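Local coordinates for serine protease pet (PDB 4OM9), which acts as a serine protease and autotransporter enterotoxin of enteroaggregative Escherichia coli, with alpha-fodrin as a probable target, at residues G63-V68 with I104-K109; T88-I93 with V111-G116. One frame throughout, in Å; residues are numbered along the deposited sequence.

Contact 1: residues G63-V68 with I104-K109; sequences GGAYAV and IQRLNK
Arg106 NH1 has two partners: it donates to Tyr66 OH at 3.1 Å and forms a salt bridge with Asp294, while NH2 of the same group reaches the carbonyl of Tyr313 and Phe257 adds a cation-pi contact. Tyr66 OH lies in the guanidinium plane, at its edge, and Ala65 CB sits over the centre of one face, 3.6 Å from Arg106 NE. The arginine gets there by a bend at its second torsion (chi2 87°), which swings the chain across the tyrosine and brings CD to 3.5 Å from Tyr66 CE1; ring and guanidinium stand nearly perpendicular. Beneath these side chains runs an antiparallel strand pair. Leu107 N gives an almost straight bond to Ala65 O (2.6 Å, 173°), and Ala67 and Gln105 form the hydrogen-bonded pair, with Gln105 N 2.7 Å from Ala67 O. A type II' turn from Gly63 to Tyr66 joins strand 60-63 to strand 66-70. Ile104 CD1 reaches Val68 CG2 at 3.7 Å. The pair lies inside a five-stranded antiparallel sheet, consistent with the chymotrypsin-like fold of PA-clan proteases, between strands 60-63 and 88-97: helix 247-255 packs against Tyr66 and Ile104, whereas strand 82-85 touches Ala67 and Leu107.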
ATOM      1  N   GLY A  63     -29.205  12.751  -2.860  1.00 30.30           N
ATOM      2  CA  GLY A  63     -28.521  13.768  -2.087  1.00 30.75           C
ATOM      3  C   GLY A  63     -29.445  14.420  -1.084  1.00 31.22           C
ATOM      4  O   GLY A  63     -30.622  14.646  -1.361  1.00 31.40           O
ATOM      5  N   GLY A  64     -28.894  14.725   0.086  1.00 31.53           N
ATOM      6  CA  GLY A  64     -29.596  15.455   1.123  1.00 32.15           C
ATOM      7  C   GLY A  64     -30.680  14.580   1.710  1.00 32.00           C
ATOM      8  O   GLY A  64     -30.454  13.422   2.042  1.00 31.57           O
ATOM      9  N   ALA A  65     -31.885  15.126   1.823  1.00 32.48           N
ATOM     10  CA  ALA A  65     -32.972  14.347   2.390  1.00 32.54           C
ATOM     11  C   ALA A  65     -33.778  13.601   1.331  1.00 32.20           C
ATOM     12  O   ALA A  65     -34.844  13.090   1.641  1.00 32.45           O
ATOM     13  CB  ALA A  65     -33.903  15.250   3.215  1.00 33.44           C
ATOM     14  N   TYR A  66     -33.283  13.529   0.100  1.00 31.74           N
ATOM     15  CA  TYR A  66     -34.088  12.976  -1.004  1.00 31.56           C
ATOM     16  C   TYR A  66     -33.564  11.680  -1.622  1.00 30.91           C
ATOM     17  O   TYR A  66     -32.352  11.410  -1.664  1.00 30.51           O
ATOM     18  CB  TYR A  66     -34.257  14.028  -2.104  1.00 31.82           C
ATOM     19  CG  TYR A  66     -34.991  15.259  -1.602  1.00 32.89           C
ATOM     20  CD1 TYR A  66     -36.348  15.205  -1.296  1.00 33.18           C
ATOM     21  CD2 TYR A  66     -34.322  16.460  -1.405  1.00 33.07           C
ATOM     22  CE1 TYR A  66     -37.021  16.321  -0.828  1.00 35.33           C
ATOM     23  CE2 TYR A  66     -34.978  17.570  -0.932  1.00 33.97           C
ATOM     24  CZ  TYR A  66     -36.336  17.508  -0.653  1.00 34.46           C
ATOM     25  OH  TYR A  66     -36.982  18.635  -0.186  1.00 35.49           O
ATOM     26  N   ALA A  67     -34.518  10.874  -2.063  1.00 30.95           N
ATOM     27  CA  ALA A  67     -34.277   9.587  -2.675  1.00 30.55           C
ATOM     28  C   ALA A  67     -35.359   9.326  -3.720  1.00 30.78           C
ATOM     29  O   ALA A  67     -36.443   9.925  -3.694  1.00 31.31           O
ATOM     30  CB  ALA A  67     -34.268   8.494  -1.649  1.00 30.59           C
ATOM     31  N   VAL A  68     -35.056   8.407  -4.620  1.00 30.49           N
ATOM     32  CA  VAL A  68     -35.918   8.090  -5.744  1.00 30.74           C
ATOM     33  C   VAL A  68     -36.111   6.585  -5.816  1.00 30.81           C
ATOM     34  O   VAL A  68     -35.177   5.807  -5.579  1.00 30.47           O
ATOM     35  CB  VAL A  68     -35.328   8.622  -7.064  1.00 30.51           C
ATOM     36  CG1 VAL A  68     -36.078   8.083  -8.233  1.00 34.19           C
ATOM     37  CG2 VAL A  68     -35.418  10.124  -7.099  1.00 30.74           C
ATOM     38  N   ILE A 104     -40.516  10.283  -6.030  1.00 35.08           N
ATOM     39  CA  ILE A 104     -39.507  11.097  -5.355  1.00 32.90           C
ATOM     40  C   ILE A 104     -39.877  11.196  -3.878  1.00 33.33           C
ATOM     41  O   ILE A 104     -41.009  11.551  -3.505  1.00 34.10           O
ATOM     42  CB  ILE A 104     -39.360  12.502  -5.974  1.00 33.12           C
ATOM     43  CG1 ILE A 104     -38.409  13.365  -5.142  1.00 32.93           C
ATOM     44  CG2 ILE A 104     -40.680  13.187  -6.057  1.00 34.08           C
ATOM     45  CD1 ILE A 104     -36.976  12.866  -5.105  1.00 32.10           C
ATOM     46  N   GLN A 105     -38.905  10.847  -3.048  1.00 32.76           N
ATOM     47  CA  GLN A 105     -39.101  10.656  -1.629  1.00 33.08           C
ATOM     48  C   GLN A 105     -38.379  11.721  -0.815  1.00 33.05           C
ATOM     49  O   GLN A 105     -37.262  12.142  -1.163  1.00 32.52           O
ATOM     50  CB  GLN A 105     -38.593   9.275  -1.193  1.00 32.71           C
ATOM     51  CG  GLN A 105     -39.351   8.067  -1.737  1.00 32.99           C
ATOM     52  CD  GLN A 105     -38.685   6.766  -1.303  1.00 32.72           C
ATOM     53  OE1 GLN A 105     -37.522   6.514  -1.626  1.00 32.02           O
ATOM     54  NE2 GLN A 105     -39.408   5.951  -0.547  1.00 33.40           N
ATOM     55  N   ARG A 106     -39.026  12.149   0.272  1.00 33.76           N
ATOM     56  CA  ARG A 106     -38.384  12.972   1.280  1.00 33.89           C
ATOM     57  C   ARG A 106     -38.128  12.104   2.503  1.00 33.89           C
ATOM     58  O   ARG A 106     -39.068  11.577   3.107  1.00 34.50           O
ATOM     59  CB  ARG A 106     -39.257  14.185   1.657  1.00 34.86           C
ATOM     60  CG  ARG A 106     -38.781  14.959   2.906  1.00 35.27           C
ATOM     61  CD  ARG A 106     -37.730  16.042   2.585  1.00 35.10           C
ATOM     62  NE  ARG A 106     -37.177  16.613   3.813  1.00 35.52           N
ATOM     63  CZ  ARG A 106     -36.485  17.748   3.902  1.00 36.07           C
ATOM     64  NH1 ARG A 106     -36.235  18.485   2.827  1.00 35.86           N
ATOM     65  NH2 ARG A 106     -36.034  18.147   5.095  1.00 36.34           N
ATOM     66  N   LEU A 107     -36.868  11.981   2.889  1.00 33.35           N
ATOM     67  CA  LEU A 107     -36.514  11.206   4.060  1.00 33.42           C
ATOM     68  C   LEU A 107     -36.550  12.086   5.310  1.00 34.11           C
ATOM     69  O   LEU A 107     -36.374  13.300   5.223  1.00 34.33           O
ATOM     70  CB  LEU A 107     -35.136  10.570   3.862  1.00 32.64           C
ATOM     71  CG  LEU A 107     -34.995   9.529   2.734  1.00 32.06           C
ATOM     72  CD1 LEU A 107     -33.536   9.159   2.507  1.00 31.41           C
ATOM     73  CD2 LEU A 107     -35.831   8.275   3.018  1.00 32.41           C
ATOM     74  N   ASN A 108     -36.774  11.479   6.469  1.00 34.58           N
ATOM     75  CA  ASN A 108     -36.878  12.228   7.729  1.00 36.08           C
ATOM     76  C   ASN A 108     -35.610  13.034   8.117  1.00 35.20           C
ATOM     77  O   ASN A 108     -35.730  14.048   8.796  1.00 35.92           O
ATOM     78  CB  ASN A 108     -37.231  11.280   8.881  1.00 35.95           C
ATOM     79  CG  ASN A 108     -36.169  10.236   9.101  1.00 35.37           C
ATOM     80  OD1 ASN A 108     -35.575   9.745   8.142  1.00 34.55           O
ATOM     81  ND2 ASN A 108     -35.893   9.912  10.364  1.00 40.69           N
ATOM     82  N   LYS A 109     -34.427  12.584   7.676  1.00 37.65           N
ATOM     83  CA  LYS A 109     -33.154  13.275   7.973  1.00 37.72           C
ATOM     84  C   LYS A 109     -32.212  13.347   6.773  1.00 36.44           C
ATOM     85  O   LYS A 109     -32.378  12.609   5.813  1.00 33.74           O
ATOM     86  CB  LYS A 109     -32.421  12.593   9.136  1.00 36.49           C
ATOM     87  CG  LYS A 109     -33.019  12.883  10.515  1.00 43.87           C
ATOM     88  CD  LYS A 109     -32.299  12.070  11.582  1.00 43.01           C
ATOM     89  CE  LYS A 109     -31.604  12.963  12.608  1.00 44.50           C
ATOM     90  NZ  LYS A 109     -30.702  12.152  13.488  1.00 44.57           N
TER

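Contact 2: residues T88-I93 with V111-G116; sequences TQYTQI and VVETRG
Tyr90 and Glu113 reach for each other from opposite directions, and the ring and carboxylate planes meet almost at right angles. Tyr90 OH donates to the syn lone pair of Glu113 OE1 at 2.7 Å, and this oxygen lies at the edge of the ring, near its plane. The second oxygen is taken by Thr88, whose OG1 donates to Glu113 OE2, also at 2.7 Å, from the syn side but 19° out of the carboxylate plane. Thr88 and Tyr90 are two apart on strand 88-97, so their side chains leave the same face of the strand and share one carboxylate between them. A bend at the second torsion of Glu113 (chi2 66°) turns the carboxylate toward the strand, where one oxygen meets each hydroxyl. Val111 approaches differently: its CG2 rides over the face of the Tyr90 ring, 4.0 Å from the centroid and 10° off the normal, a CH-pi contact that backs the ring while its hydroxyl is held by the acid. Tyr85 of strand 82-85 packs on Val111 and Glu113. Around the acid, Tyr398 OH also bonds Glu113 OE2, and Lys380 NZ bonds Thr88 OG1. With both syn sides used by donating hydroxyls, the carboxylate is probably ionised, and through it this acid ties strand 88-97 of the protease sheet to the loop that follows strand 102-107.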
ATOM      1  N   THR A  88     -26.802   4.099   9.365  1.00 34.06           N
ATOM      2  CA  THR A  88     -27.899   5.022   9.648  1.00 35.65           C
ATOM      3  C   THR A  88     -29.186   4.612   8.959  1.00 33.05           C
ATOM      4  O   THR A  88     -29.166   4.205   7.791  1.00 32.85           O
ATOM      5  CB  THR A  88     -27.535   6.451   9.232  1.00 32.81           C
ATOM      6  OG1 THR A  88     -26.234   6.776   9.752  1.00 33.00           O
ATOM      7  CG2 THR A  88     -28.589   7.444   9.751  1.00 33.19           C
ATOM      8  N   GLN A  89     -30.288   4.711   9.705  1.00 37.55           N
ATOM      9  CA  GLN A  89     -31.632   4.411   9.223  1.00 39.66           C
ATOM     10  C   GLN A  89     -32.394   5.678   8.864  1.00 34.82           C
ATOM     11  O   GLN A  89     -32.393   6.642   9.607  1.00 34.71           O
ATOM     12  CB  GLN A  89     -32.425   3.626  10.270  1.00 39.96           C
ATOM     13  CG  GLN A  89     -32.216   2.123  10.231  1.00 50.96           C
ATOM     14  CD  GLN A  89     -30.783   1.715  10.510  1.00 56.97           C
ATOM     15  OE1 GLN A  89     -30.137   1.043   9.691  1.00 58.10           O
ATOM     16  NE2 GLN A  89     -30.274   2.112  11.673  1.00 59.41           N
ATOM     17  N   TYR A  90     -33.058   5.668   7.722  1.00 33.34           N
ATOM     18  CA  TYR A  90     -33.812   6.823   7.296  1.00 33.32           C
ATOM     19  C   TYR A  90     -35.243   6.399   6.952  1.00 36.31           C
ATOM     20  O   TYR A  90     -35.496   5.266   6.499  1.00 34.13           O
ATOM     21  CB  TYR A  90     -33.155   7.497   6.088  1.00 32.52           C
ATOM     22  CG  TYR A  90     -31.742   7.973   6.318  1.00 32.20           C
ATOM     23  CD1 TYR A  90     -30.654   7.124   6.107  1.00 31.83           C
ATOM     24  CD2 TYR A  90     -31.485   9.279   6.728  1.00 32.41           C
ATOM     25  CE1 TYR A  90     -29.367   7.558   6.308  1.00 31.67           C
ATOM     26  CE2 TYR A  90     -30.188   9.727   6.933  1.00 32.28           C
ATOM     27  CZ  TYR A  90     -29.137   8.868   6.731  1.00 31.91           C
ATOM     28  OH  TYR A  90     -27.849   9.316   6.936  1.00 31.92           O
ATOM     29  N   THR A  91     -36.176   7.315   7.173  1.00 34.28           N
ATOM     30  CA  THR A  91     -37.577   7.008   6.969  1.00 34.94           C
ATOM     31  C   THR A  91     -38.178   7.985   5.964  1.00 34.78           C
ATOM     32  O   THR A  91     -37.980   9.194   6.085  1.00 34.74           O
ATOM     33  CB  THR A  91     -38.339   7.049   8.314  1.00 36.44           C
ATOM     34  OG1 THR A  91     -37.970   5.903   9.097  1.00 39.88           O
ATOM     35  CG2 THR A  91     -39.859   7.055   8.097  1.00 36.92           C
ATOM     36  N   GLN A  92     -38.878   7.460   4.962  1.00 34.77           N
ATOM     37  CA  GLN A  92     -39.654   8.293   4.046  1.00 34.87           C
ATOM     38  C   GLN A  92     -40.781   8.981   4.826  1.00 35.95           C
ATOM     39  O   GLN A  92     -41.576   8.311   5.472  1.00 36.79           O
ATOM     40  CB  GLN A  92     -40.242   7.455   2.897  1.00 34.85           C
ATOM     41  CG  GLN A  92     -41.269   8.192   2.039  1.00 35.24           C
ATOM     42  CD  GLN A  92     -42.158   7.248   1.201  1.00 35.67           C
ATOM     43  OE1 GLN A  92     -41.658   6.400   0.465  1.00 36.12           O
ATOM     44  NE2 GLN A  92     -43.480   7.401   1.324  1.00 37.53           N
ATOM     45  N   ILE A  93     -40.857  10.304   4.777  1.00 36.07           N
ATOM     46  CA  ILE A  93     -41.945  10.969   5.479  1.00 37.22           C
ATOM     47  C   ILE A  93     -42.819  11.757   4.521  1.00 37.59           C
ATOM     48  O   ILE A  93     -43.819  12.320   4.920  1.00 38.65           O
ATOM     49  CB  ILE A  93     -41.426  11.905   6.627  1.00 37.51           C
ATOM     50  CG1 ILE A  93     -40.412  12.924   6.102  1.00 36.81           C
ATOM     51  CG2 ILE A  93     -40.856  11.076   7.746  1.00 37.52           C
ATOM     52  CD1 ILE A  93     -41.011  14.295   5.833  1.00 37.48           C
ATOM     53  N   VAL A 111     -29.189  12.603   4.489  1.00 31.87           N
ATOM     54  CA  VAL A 111     -28.307  11.453   4.353  1.00 31.41           C
ATOM     55  C   VAL A 111     -26.833  11.835   4.470  1.00 31.51           C
ATOM     56  O   VAL A 111     -26.309  12.654   3.713  1.00 31.56           O
ATOM     57  CB  VAL A 111     -28.538  10.729   3.032  1.00 30.82           C
ATOM     58  CG1 VAL A 111     -27.509   9.579   2.858  1.00 30.47           C
ATOM     59  CG2 VAL A 111     -29.946  10.193   3.009  1.00 30.86           C
ATOM     60  N   VAL A 112     -26.160  11.209   5.416  1.00 31.68           N
ATOM     61  CA  VAL A 112     -24.780  11.547   5.692  1.00 31.96           C
ATOM     62  C   VAL A 112     -23.807  10.713   4.829  1.00 31.54           C
ATOM     63  O   VAL A 112     -22.730  11.190   4.484  1.00 31.75           O
ATOM     64  CB  VAL A 112     -24.503  11.373   7.208  1.00 32.53           C
ATOM     65  CG1 VAL A 112     -23.050  11.159   7.504  1.00 33.11           C
ATOM     66  CG2 VAL A 112     -25.003  12.583   7.961  1.00 33.40           C
ATOM     67  N   GLU A 113     -24.206   9.502   4.446  1.00 31.09           N
ATOM     68  CA  GLU A 113     -23.264   8.531   3.826  1.00 30.85           C
ATOM     69  C   GLU A 113     -22.895   8.773   2.366  1.00 30.54           C
ATOM     70  O   GLU A 113     -21.809   8.395   1.944  1.00 30.60           O
ATOM     71  CB  GLU A 113     -23.812   7.101   3.938  1.00 30.66           C
ATOM     72  CG  GLU A 113     -23.887   6.561   5.374  1.00 31.13           C
ATOM     73  CD  GLU A 113     -24.898   7.305   6.268  1.00 31.42           C
ATOM     74  OE1 GLU A 113     -25.707   8.116   5.753  1.00 31.25           O
ATOM     75  OE2 GLU A 113     -24.863   7.070   7.497  1.00 31.93           O
ATOM     76  N   THR A 114     -23.796   9.358   1.582  1.00 31.50           N
ATOM     77  CA  THR A 114     -23.530   9.554   0.159  1.00 32.70           C
ATOM     78  C   THR A 114     -24.025  10.908  -0.288  1.00 35.45           C
ATOM     79  O   THR A 114     -24.953  11.459   0.308  1.00 36.90           O
ATOM     80  CB  THR A 114     -24.177   8.449  -0.709  1.00 32.90           C
ATOM     81  OG1 THR A 114     -24.187   8.859  -2.084  1.00 36.03           O
ATOM     82  CG2 THR A 114     -25.599   8.155  -0.270  1.00 31.03           C
ATOM     83  N   ARG A 115     -23.403  11.470  -1.321  1.00 31.03           N
ATOM     84  CA  ARG A 115     -23.867  12.754  -1.833  1.00 33.19           C
ATOM     85  C   ARG A 115     -24.987  12.552  -2.854  1.00 34.21           C
ATOM     86  O   ARG A 115     -25.570  13.528  -3.345  1.00 31.34           O
ATOM     87  CB  ARG A 115     -22.722  13.566  -2.435  1.00 32.87           C
ATOM     88  CG  ARG A 115     -21.940  14.386  -1.400  1.00 33.95           C
ATOM     89  CD  ARG A 115     -21.061  13.500  -0.556  1.00 31.92           C
ATOM     90  NE  ARG A 115     -20.006  12.903  -1.374  1.00 34.98           N
ATOM     91  CZ  ARG A 115     -19.408  11.734  -1.129  1.00 36.88           C
ATOM     92  NH1 ARG A 115     -19.752  10.987  -0.084  1.00 34.99           N
ATOM     93  NH2 ARG A 115     -18.467  11.304  -1.955  1.00 36.45           N
ATOM     94  N   GLY A 116     -25.298  11.292  -3.142  1.00 29.86           N
ATOM     95  CA  GLY A 116     -26.439  10.943  -3.975  1.00 29.61           C
ATOM     96  C   GLY A 116     -26.098  10.789  -5.448  1.00 29.54           C
ATOM     97  O   GLY A 116     -25.014  11.164  -5.881  1.00 30.54           O
TER

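Contacts 1 and 2 lie about 7 Å apart, centre to centre, and both reach one antiparallel sheet, through strands 66-70 and 102-107 in contact 1 and strand 88-97, a neighbour of 102-107, in contact 2. Their segments alternate along the chain. Asn108 N lies 2.6 Å from Thr91 O and Gln105 NE2 2.5 Å from Gln92 OE1, both probable hydrogen bonds, while Lys109 O packs 3.6 Å from Tyr90 CD2. Gly64 and Val111 add a backbone bond between the first segment of contact 1 and the second of contact 2. Both contacts also face the parallel-stranded beta-helix: contact 1 through Asp294 and contact 2 through Lys380 and Tyr398, so together they link the protease region to that stalk.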